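Local structure of putative branched-chain-amino-acid aminotransferase (Thermotoga maritima MSB8, 3CSW) at residues Y60-R65 with G198-I203; G177-V182 with L237-A242; K189-S194 with R222-W227. The protein probably catalyses the pyridoxal-phosphate-dependent transfer of the amino group from leucine, isoleucine or valine to 2-oxoglutarate in branched-chain amino acid metabolism. All coordinates share one frame; numbering follows the deposited sequence.

Contact 1: residues Y60-R65 with G198-I203; sequences YTRLKR and GILDGI. With PLP (pyridoxal-5'-phosphate), chain E.
Arg62 and Arg65, one turn apart on helix 56-68, reach across to the irregular chain of residues 198-203, and even at the nearest approach, Arg62 to Asp201, the backbones stay 9.1 Å apart between CA atoms. Asp201 is the centre of an inverse gamma turn, and Gly202 takes the N-cap position of helix 203-214. Arg65 meets the Asp201 carboxylate end-on with two nitrogens: NH2 lies 2.7 Å from OD1 of Asp201 and NH1 2.9 Å from its OD2, a bidentate salt bridge. Both oxygens sit near the guanidinium plane and are approached on their syn sides, although the two flat groups are turned 37° against each other. The Arg65 chain starts with CG anti to the backbone N (chi1 -178°) and bends at chi3, which brings its tip to the carboxylate.

Arg62, deposited in two conformers, aims at the cofactor phosphate in the one described here. Its NH2 donates to O1P of PLP at 2.9 Å, with a weaker bond from NH1, while NE is paired with Glu44. The backbone N of Ile203 binds the same O1P, also at 2.9 Å, and CD1 of Ile203 lies over one face of the Arg62 guanidinium, toward its rim. Next to this arginine, Leu200 packs CD2 against the pyridine ring, 3.5 Å from C3 of PLP.

The neighbouring arginines thus have different tasks: Arg65 ties the helix to the turn, and Arg62 helps bind phosphate in the cofactor pocket. With O1P gripped by an arginine and by an amide in the first turn of helix 203-214, the positive charge and the helix dipole would together be expected to stabilise the phosphate's negative charge.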
loop_
_atom_site.group_PDB
_atom_site.type_symbol
_atom_site.label_atom_id
_atom_site.label_comp_id
_atom_site.label_asym_id
_atom_site.label_seq_id
_atom_site.Cartn_x
_atom_site.Cartn_y
_atom_site.Cartn_z
ATOM N N TYR A 60 -16.673 -14.004 25.520
ATOM C CA TYR A 60 -17.979 -13.359 25.374
ATOM C C TYR A 60 -17.858 -11.901 24.911
ATOM O O TYR A 60 -18.598 -11.453 24.041
ATOM C CB TYR A 60 -18.749 -13.408 26.701
ATOM C CG TYR A 60 -20.149 -12.840 26.608
ATOM C CD1 TYR A 60 -21.200 -13.596 26.086
ATOM C CD2 TYR A 60 -20.415 -11.539 27.007
ATOM C CE1 TYR A 60 -22.484 -13.066 25.975
ATOM C CE2 TYR A 60 -21.695 -10.990 26.901
ATOM C CZ TYR A 60 -22.726 -11.753 26.389
ATOM O OH TYR A 60 -23.998 -11.193 26.311
ATOM N N THR A 61 -16.939 -11.148 25.500
ATOM C CA THR A 61 -16.796 -9.732 25.121
ATOM C C THR A 61 -16.214 -9.586 23.708
ATOM O O THR A 61 -16.561 -8.637 23.010
ATOM C CB THR A 61 -16.004 -8.906 26.178
ATOM O OG1 THR A 61 -14.622 -9.247 26.124
ATOM C CG2 THR A 61 -16.550 -9.188 27.594
ATOM N N ARG A 62 -15.346 -10.507 23.286
ATOM C CA ARG A 62 -14.797 -10.503 21.920
ATOM C C ARG A 62 -15.904 -10.814 20.931
ATOM O O ARG A 62 -15.950 -10.243 19.844
ATOM C CB ARG A 62 -13.684 -11.544 21.712
ATOM C CG ARG A 62 -12.251 -11.017 21.657
ATOM C CD ARG A 62 -11.456 -11.694 20.517
ATOM N NE ARG A 62 -11.412 -13.154 20.636
ATOM C CZ ARG A 62 -10.316 -13.906 20.557
ATOM N NH1 ARG A 62 -9.126 -13.373 20.341
ATOM N NH2 ARG A 62 -10.420 -15.217 20.681
ATOM N N LEU A 63 -16.778 -11.749 21.309
ATOM C CA LEU A 63 -17.922 -12.123 20.476
ATOM C C LEU A 63 -18.803 -10.886 20.289
ATOM O O LEU A 63 -19.176 -10.549 19.167
ATOM C CB LEU A 63 -18.711 -13.290 21.095
ATOM C CG LEU A 63 -19.814 -13.976 20.262
ATOM C CD1 LEU A 63 -19.272 -14.718 19.015
ATOM C CD2 LEU A 63 -20.605 -14.957 21.119
ATOM N N LYS A 64 -19.116 -10.198 21.384
ATOM C CA LYS A 64 -19.919 -8.974 21.310
ATOM C C LYS A 64 -19.276 -7.916 20.387
ATOM O O LYS A 64 -19.942 -7.286 19.565
ATOM C CB LYS A 64 -20.142 -8.403 22.711
ATOM C CG LYS A 64 -21.070 -7.205 22.714
ATOM C CD LYS A 64 -21.465 -6.727 24.130
ATOM C CE LYS A 64 -22.639 -5.719 24.047
ATOM N NZ LYS A 64 -22.593 -4.854 22.793
ATOM N N ARG A 65 -17.972 -7.748 20.519
ATOM C CA ARG A 65 -17.230 -6.816 19.694
ATOM C C ARG A 65 -17.277 -7.183 18.205
ATOM O O ARG A 65 -17.437 -6.296 17.369
ATOM C CB ARG A 65 -15.775 -6.714 20.179
ATOM C CG ARG A 65 -14.944 -5.732 19.395
ATOM C CD ARG A 65 -13.510 -5.750 19.849
ATOM N NE ARG A 65 -12.862 -6.998 19.461
ATOM C CZ ARG A 65 -11.652 -7.374 19.850
ATOM N NH1 ARG A 65 -10.928 -6.593 20.640
ATOM N NH2 ARG A 65 -11.172 -8.542 19.446
ATOM N N GLY A 198 -1.898 -5.081 12.957
ATOM C CA GLY A 198 -3.117 -5.441 12.255
ATOM C C GLY A 198 -3.485 -6.870 12.530
ATOM O O GLY A 198 -3.668 -7.669 11.608
ATOM N N ILE A 199 -3.615 -7.190 13.807
ATOM C CA ILE A 199 -3.791 -8.563 14.236
ATOM C C ILE A 199 -4.983 -8.732 15.167
ATOM O O ILE A 199 -5.539 -7.761 15.654
ATOM C CB ILE A 199 -2.479 -9.096 14.938
ATOM C CG1 ILE A 199 -2.228 -8.364 16.260
ATOM C CG2 ILE A 199 -1.291 -8.944 13.990
ATOM C CD1 ILE A 199 -1.202 -8.974 17.172
ATOM N N LEU A 200 -5.349 -9.994 15.398
ATOM C CA LEU A 200 -6.329 -10.385 16.401
ATOM C C LEU A 200 -5.666 -10.423 17.792
ATOM O O LEU A 200 -4.565 -10.939 17.940
ATOM C CB LEU A 200 -6.845 -11.758 16.050
ATOM C CG LEU A 200 -8.125 -12.204 16.704
ATOM C CD1 LEU A 200 -9.272 -11.338 16.259
ATOM C CD2 LEU A 200 -8.364 -13.635 16.320
ATOM N N ASP A 201 -6.331 -9.837 18.787
ATOM C CA ASP A 201 -5.842 -9.802 20.178
ATOM C C ASP A 201 -6.194 -11.121 20.867
ATOM O O ASP A 201 -7.165 -11.220 21.615
ATOM C CB ASP A 201 -6.417 -8.598 20.966
ATOM C CG ASP A 201 -7.946 -8.472 20.842
ATOM O OD1 ASP A 201 -8.525 -8.911 19.811
ATOM O OD2 ASP A 201 -8.572 -7.927 21.774
ATOM N N GLY A 202 -5.417 -12.147 20.564
ATOM C CA GLY A 202 -5.653 -13.453 21.127
ATOM C C GLY A 202 -5.604 -13.459 22.647
ATOM O O GLY A 202 -4.781 -12.760 23.266
ATOM N N ILE A 203 -6.503 -14.237 23.228
ATOM C CA ILE A 203 -6.587 -14.427 24.680
ATOM C C ILE A 203 -5.386 -15.217 25.249
ATOM O O ILE A 203 -4.960 -14.945 26.372
ATOM C CB ILE A 203 -7.939 -15.081 25.069
ATOM C CG1 ILE A 203 -9.057 -14.076 24.748
ATOM C CG2 ILE A 203 -7.916 -15.584 26.557
ATOM C CD1 ILE A 203 -10.450 -14.597 24.841
HETATM N N1 PLP E . -5.095 -15.353 15.161
HETATM C C2 PLP E . -6.177 -15.801 14.411
HETATM C C2A PLP E . -6.255 -15.373 12.978
HETATM C C3 PLP E . -7.151 -16.633 15.006
HETATM O O3 PLP E . -8.183 -17.157 14.262
HETATM C C4 PLP E . -7.017 -17.003 16.366
HETATM C C4A PLP E . -8.004 -17.939 17.006
HETATM O O4A PLP E . -7.880 -19.170 16.862
HETATM C C5 PLP E . -5.910 -16.543 17.100
HETATM C C6 PLP E . -4.968 -15.713 16.488
HETATM C C5A PLP E . -5.596 -17.083 18.476
HETATM O O4P PLP E . -6.362 -16.403 19.460
HETATM P P PLP E . -6.743 -17.076 20.897
HETATM O O1P PLP E . -7.821 -16.224 21.598
HETATM O O2P PLP E . -5.514 -17.134 21.759
HETATM O O3P PLP E . -7.252 -18.473 20.571
#

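Contact 2: residues G177-V182 with L237-A242; sequences GSFSNV and LTHTSA. With PLP (pyridoxal-5'-phosphate), chain E.
Leu237 and Val182 form a non-hydrogen-bonded antiparallel pair, their side chains side by side and pointing the same way, with CD2 of Leu237 3.9 Å from CG2 of Val182. Both methyls of Leu237 also lie near the hydroxyl of Ser180, which is bonded to Asp164. Next comes Thr238, the hydrogen-bonded partner of Asn181: Asn181 N to Thr238 O and Thr238 N to Asn181 O are both 2.9 Å. OG1 of Thr238, placed between the backbone N and the carbonyl carbon (chi1 64°), turns to the same sheet face as the Asn181 amide. There a water joins Thr238 OG1, Asn181 OD1 and the phosphate, lying 2.7 Å from O2P of PLP and linking the strand pair to the phosphate through solvent.

His239 ends the strand and offers the face of its imidazole to the edge of Phe179. CE1 of Phe179 stands over the centre of that ring, 3.7 Å from NE2 of His239, in a T-shaped stack with planes at 88°. Tyr163 bonds NE2 of His239, which helps fix the turn of the imidazole. At Thr240 the chain leaves the sheet and binds the phosphate directly, with OG1 of Thr240 2.8 Å and N 3.1 Å from O3P of PLP.

The pair lies at the centre of a mixed sheet, where strand 181-186 is also flanked by 189-193 and strand 234-239 by 243-247. Helix 203-214 covers the Thr238 and Asn181 face, whereas strand 164-168 packs against Val182 and Leu237.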
loop_
_atom_site.group_PDB
_atom_site.type_symbol
_atom_site.label_atom_id
_atom_site.label_comp_id
_atom_site.label_asym_id
_atom_site.label_seq_id
_atom_site.Cartn_x
_atom_site.Cartn_y
_atom_site.Cartn_z
ATOM N N GLY A 177 -0.277 -16.220 12.813
ATOM C CA GLY A 177 -0.645 -17.441 12.120
ATOM C C GLY A 177 -2.120 -17.418 11.737
ATOM O O GLY A 177 -2.864 -16.577 12.226
ATOM N N SER A 178 -2.542 -18.369 10.885
ATOM C CA SER A 178 -3.958 -18.510 10.470
ATOM C C SER A 178 -4.928 -18.822 11.632
ATOM O O SER A 178 -6.132 -18.558 11.535
ATOM C CB SER A 178 -4.113 -19.532 9.324
ATOM O OG SER A 178 -4.017 -20.887 9.752
ATOM N N PHE A 179 -4.406 -19.371 12.728
ATOM C CA PHE A 179 -5.227 -19.692 13.906
ATOM C C PHE A 179 -4.478 -19.465 15.240
ATOM O O PHE A 179 -4.937 -19.936 16.284
ATOM C CB PHE A 179 -5.769 -21.142 13.836
ATOM C CG PHE A 179 -4.691 -22.236 13.852
ATOM C CD1 PHE A 179 -4.170 -22.727 15.061
ATOM C CD2 PHE A 179 -4.236 -22.818 12.660
ATOM C CE1 PHE A 179 -3.207 -23.730 15.067
ATOM C CE2 PHE A 179 -3.272 -23.837 12.665
ATOM C CZ PHE A 179 -2.746 -24.282 13.883
ATOM N N SER A 180 -3.363 -18.727 15.206
ATOM C CA SER A 180 -2.520 -18.504 16.375
ATOM C C SER A 180 -1.839 -17.151 16.314
ATOM O O SER A 180 -1.785 -16.565 15.274
ATOM C CB SER A 180 -1.425 -19.583 16.436
ATOM O OG SER A 180 -0.612 -19.607 15.247
ATOM N N ASN A 181 -1.327 -16.666 17.448
ATOM C CA ASN A 181 -0.423 -15.524 17.473
ATOM C C ASN A 181 1.047 -15.987 17.527
ATOM O O ASN A 181 1.346 -17.132 17.895
ATOM C CB ASN A 181 -0.735 -14.576 18.623
ATOM C CG ASN A 181 -2.067 -13.852 18.457
ATOM O OD1 ASN A 181 -3.041 -14.159 19.159
ATOM N ND2 ASN A 181 -2.118 -12.882 17.542
ATOM N N VAL A 182 1.947 -15.090 17.122
ATOM C CA VAL A 182 3.392 -15.349 17.003
ATOM C C VAL A 182 4.212 -14.553 18.017
ATOM O O VAL A 182 4.007 -13.363 18.218
ATOM C CB VAL A 182 3.877 -14.987 15.562
ATOM C CG1 VAL A 182 5.449 -15.081 15.397
ATOM C CG2 VAL A 182 3.138 -15.876 14.550
ATOM N N LEU A 237 4.173 -20.218 18.971
ATOM C CA LEU A 237 2.812 -19.821 18.675
ATOM C C LEU A 237 1.950 -19.927 19.918
ATOM O O LEU A 237 2.251 -20.699 20.833
ATOM C CB LEU A 237 2.203 -20.724 17.597
ATOM C CG LEU A 237 2.997 -20.981 16.324
ATOM C CD1 LEU A 237 2.290 -22.031 15.452
ATOM C CD2 LEU A 237 3.258 -19.661 15.569
ATOM N N THR A 238 0.861 -19.167 19.945
ATOM C CA THR A 238 -0.113 -19.263 21.026
ATOM C C THR A 238 -1.531 -19.370 20.448
ATOM O O THR A 238 -1.905 -18.607 19.575
ATOM C CB THR A 238 -0.019 -18.027 21.994
ATOM O OG1 THR A 238 -0.371 -16.825 21.298
ATOM C CG2 THR A 238 1.384 -17.874 22.568
ATOM N N HIS A 239 -2.317 -20.318 20.937
ATOM C CA HIS A 239 -3.735 -20.404 20.581
ATOM C C HIS A 239 -4.512 -21.172 21.655
ATOM O O HIS A 239 -3.936 -21.909 22.425
ATOM C CB HIS A 239 -3.949 -20.997 19.166
ATOM C CG HIS A 239 -3.448 -22.397 18.982
ATOM N ND1 HIS A 239 -4.288 -23.498 18.964
ATOM C CD2 HIS A 239 -2.199 -22.875 18.774
ATOM C CE1 HIS A 239 -3.572 -24.590 18.763
ATOM N NE2 HIS A 239 -2.305 -24.245 18.649
ATOM N N THR A 240 -5.825 -20.987 21.690
ATOM C CA THR A 240 -6.671 -21.526 22.743
ATOM C C THR A 240 -6.458 -23.015 23.073
ATOM O O THR A 240 -6.254 -23.380 24.245
ATOM C CB THR A 240 -8.193 -21.277 22.437
ATOM O OG1 THR A 240 -8.521 -19.893 22.648
ATOM C CG2 THR A 240 -9.062 -22.106 23.340
ATOM N N SER A 241 -6.501 -23.871 22.052
ATOM C CA SER A 241 -6.538 -25.304 22.308
ATOM C C SER A 241 -5.275 -25.831 22.940
ATOM O O SER A 241 -5.363 -26.638 23.857
ATOM C CB SER A 241 -6.906 -26.109 21.042
ATOM O OG SER A 241 -6.012 -25.855 19.976
ATOM N N ALA A 242 -4.121 -25.332 22.502
ATOM C CA ALA A 242 -2.838 -25.897 22.865
ATOM C C ALA A 242 -1.986 -25.043 23.804
ATOM O O ALA A 242 -1.077 -25.568 24.417
ATOM C CB ALA A 242 -2.042 -26.227 21.585
HETATM N N1 PLP E . -5.095 -15.353 15.161
HETATM C C2 PLP E . -6.177 -15.801 14.411
HETATM C C2A PLP E . -6.255 -15.373 12.978
HETATM C C3 PLP E . -7.151 -16.633 15.006
HETATM O O3 PLP E . -8.183 -17.157 14.262
HETATM C C4 PLP E . -7.017 -17.003 16.366
HETATM C C4A PLP E . -8.004 -17.939 17.006
HETATM O O4A PLP E . -7.880 -19.170 16.862
HETATM C C5 PLP E . -5.910 -16.543 17.100
HETATM C C6 PLP E . -4.968 -15.713 16.488
HETATM C C5A PLP E . -5.596 -17.083 18.476
HETATM O O4P PLP E . -6.362 -16.403 19.460
HETATM P P PLP E . -6.743 -17.076 20.897
HETATM O O1P PLP E . -7.821 -16.224 21.598
HETATM O O2P PLP E . -5.514 -17.134 21.759
HETATM O O3P PLP E . -7.252 -18.473 20.571
HETATM O O HOH W 1 -3.110 -16.109 21.077
#

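Contact 3: residues K189-S194 with R222-W227; sequences KLITPS and RVVWVW
Pro193 and Arg222 pair at the end of a beta-alpha-beta crossover, in which helix 203-214 connects strand 189-193 to the parallel strand 219-222 beside it. Arg222 bonds the two residues that flank Pro193: Arg222 N to Thr192 O at 3.1 Å and Ser194 N to Arg222 O at 3.0 Å. The second donor stands well above the carbonyl plane, and the same Arg222 O also receives a CA-H contact from Pro193 CA.

Around this pair, side chains pack as well. CG2 of Ile191 meets CG2 of Val224 at 3.6 Å, and the same Val224 methyl approaches the ring of Pro193. Arg222 leaves its backbone with CG between N and the carbonyl carbon (chi1 54°), then runs extended to NE, laying one guanidinium face over CG2 of Ile191, 3.8 Å from CZ of Arg222. Its nitrogens have polar partners: NH1 bonds Val223 O at 2.9 Å, NH2 pairs with Glu228 and NE with Glu220.

With all three nitrogens engaged, the guanidinium is held flat against the isoleucine. The two glutamates would be expected to offset its charge, while Ile191 and Val224 are buried beside it.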
loop_
_atom_site.group_PDB
_atom_site.type_symbol
_atom_site.label_atom_id
_atom_site.label_comp_id
_atom_site.label_asym_id
_atom_site.label_seq_id
_atom_site.Cartn_x
_atom_site.Cartn_y
_atom_site.Cartn_z
ATOM N N LYS A 189 14.886 -11.207 25.230
ATOM C CA LYS A 189 13.641 -10.429 25.203
ATOM C C LYS A 189 12.532 -11.185 24.456
ATOM O O LYS A 189 12.779 -11.730 23.374
ATOM C CB LYS A 189 13.850 -9.081 24.516
ATOM C CG LYS A 189 14.914 -8.173 25.132
ATOM C CD LYS A 189 15.089 -6.917 24.272
ATOM N N LEU A 190 11.325 -11.202 25.031
ATOM C CA LEU A 190 10.151 -11.771 24.383
ATOM C C LEU A 190 9.498 -10.653 23.528
ATOM O O LEU A 190 9.151 -9.593 24.041
ATOM C CB LEU A 190 9.158 -12.338 25.417
ATOM C CG LEU A 190 7.917 -13.029 24.833
ATOM C CD1 LEU A 190 8.314 -14.254 24.058
ATOM C CD2 LEU A 190 6.892 -13.369 25.901
ATOM N N ILE A 191 9.370 -10.904 22.221
ATOM C CA ILE A 191 8.915 -9.919 21.245
ATOM C C ILE A 191 7.696 -10.474 20.498
ATOM O O ILE A 191 7.684 -11.633 20.106
ATOM C CB ILE A 191 10.057 -9.565 20.237
ATOM C CG1 ILE A 191 11.288 -9.000 20.972
ATOM C CG2 ILE A 191 9.553 -8.599 19.168
ATOM C CD1 ILE A 191 12.577 -9.157 20.193
ATOM N N THR A 192 6.650 -9.658 20.361
ATOM C CA THR A 192 5.427 -10.056 19.682
ATOM C C THR A 192 4.831 -8.865 18.914
ATOM O O THR A 192 4.934 -7.710 19.362
ATOM C CB THR A 192 4.385 -10.672 20.664
ATOM O OG1 THR A 192 3.410 -11.441 19.943
ATOM C CG2 THR A 192 3.696 -9.620 21.497
ATOM N N PRO A 193 4.247 -9.135 17.721
ATOM C CA PRO A 193 3.555 -8.060 17.016
ATOM C C PRO A 193 2.525 -7.297 17.875
ATOM O O PRO A 193 1.706 -7.904 18.580
ATOM C CB PRO A 193 2.880 -8.788 15.846
ATOM C CG PRO A 193 3.848 -9.932 15.542
ATOM C CD PRO A 193 4.276 -10.379 16.927
ATOM N N SER A 194 2.606 -5.976 17.797
ATOM C CA SER A 194 1.658 -5.066 18.412
ATOM C C SER A 194 0.300 -5.205 17.735
ATOM O O SER A 194 0.218 -5.635 16.585
ATOM C CB SER A 194 2.172 -3.646 18.247
ATOM O OG SER A 194 2.509 -3.401 16.889
ATOM N N ARG A 222 5.531 -4.665 19.459
ATOM C CA ARG A 222 5.920 -3.672 18.447
ATOM C C ARG A 222 5.747 -4.233 17.041
ATOM O O ARG A 222 5.343 -5.365 16.862
ATOM C CB ARG A 222 7.373 -3.247 18.661
ATOM C CG ARG A 222 8.355 -4.402 18.698
ATOM C CD ARG A 222 9.762 -3.877 18.567
ATOM N NE ARG A 222 10.786 -4.922 18.595
ATOM C CZ ARG A 222 11.259 -5.564 17.528
ATOM N NH1 ARG A 222 10.779 -5.349 16.305
ATOM N NH2 ARG A 222 12.205 -6.456 17.697
ATOM N N VAL A 223 6.036 -3.426 16.045
ATOM C CA VAL A 223 6.099 -3.911 14.684
ATOM C C VAL A 223 7.335 -4.832 14.576
ATOM O O VAL A 223 8.437 -4.443 14.947
ATOM C CB VAL A 223 6.176 -2.751 13.660
ATOM C CG1 VAL A 223 6.442 -3.284 12.230
ATOM C CG2 VAL A 223 4.888 -1.922 13.716
ATOM N N VAL A 224 7.108 -6.053 14.088
ATOM C CA VAL A 224 8.142 -7.069 13.913
ATOM C C VAL A 224 8.187 -7.350 12.411
ATOM O O VAL A 224 7.170 -7.645 11.817
ATOM C CB VAL A 224 7.789 -8.337 14.692
ATOM C CG1 VAL A 224 8.828 -9.472 14.433
ATOM C CG2 VAL A 224 7.655 -8.012 16.187
ATOM N N TRP A 225 9.351 -7.171 11.794
ATOM C CA TRP A 225 9.527 -7.414 10.351
ATOM C C TRP A 225 9.843 -8.897 10.096
ATOM O O TRP A 225 10.485 -9.560 10.929
ATOM C CB TRP A 225 10.631 -6.497 9.783
ATOM C CG TRP A 225 10.305 -5.041 9.902
ATOM C CD1 TRP A 225 10.985 -4.111 10.628
ATOM C CD2 TRP A 225 9.211 -4.340 9.281
ATOM N NE1 TRP A 225 10.393 -2.873 10.490
ATOM C CE2 TRP A 225 9.298 -2.987 9.683
ATOM C CE3 TRP A 225 8.165 -4.723 8.444
ATOM C CZ2 TRP A 225 8.398 -2.025 9.270
ATOM C CZ3 TRP A 225 7.238 -3.749 8.047
ATOM C CH2 TRP A 225 7.362 -2.428 8.474
ATOM N N VAL A 226 9.396 -9.425 8.957
ATOM C CA VAL A 226 9.533 -10.875 8.698
ATOM C C VAL A 226 10.953 -11.450 8.907
ATOM O O VAL A 226 11.106 -12.530 9.484
ATOM C CB VAL A 226 8.980 -11.285 7.322
ATOM C CG1 VAL A 226 9.648 -10.492 6.171
ATOM C CG2 VAL A 226 9.039 -12.841 7.151
ATOM N N TRP A 227 11.976 -10.732 8.455
ATOM C CA TRP A 227 13.371 -11.202 8.574
ATOM C C TRP A 227 13.901 -11.391 10.022
ATOM O O TRP A 227 14.845 -12.140 10.249
ATOM C CB TRP A 227 14.297 -10.308 7.757
ATOM C CG TRP A 227 14.357 -8.868 8.176
ATOM C CD1 TRP A 227 15.211 -8.309 9.095
ATOM C CD2 TRP A 227 13.571 -7.791 7.655
ATOM N NE1 TRP A 227 14.972 -6.956 9.200
ATOM C CE2 TRP A 227 13.979 -6.611 8.324
ATOM C CE3 TRP A 227 12.562 -7.703 6.688
ATOM C CZ2 TRP A 227 13.419 -5.356 8.039
ATOM C CZ3 TRP A 227 11.991 -6.454 6.417
ATOM C CH2 TRP A 227 12.425 -5.299 7.086
#

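Contacts 1 and 2 are buried and share the cofactor: both bind the PLP phosphate, and Asn181 of contact 2 bonds Leu200 O of contact 1. Contact 3 is only partly buried, farther from the chain's centre and away from the annotated sites. Contacts 2 and 3 belong to the same mixed sheet, contact 2 between its central strand 181-186 and strand 234-239, contact 3 at the outermost strand 219-222, joined where Val182 O meets Thr192 OG1. Charge is handled differently in each. Arginines of contact 1 serve the phosphate and a carboxylate, contact 2 relies on neutral hydroxyl, amide and water groups, and the arginine of contact 3 pairs with glutamates at the rim.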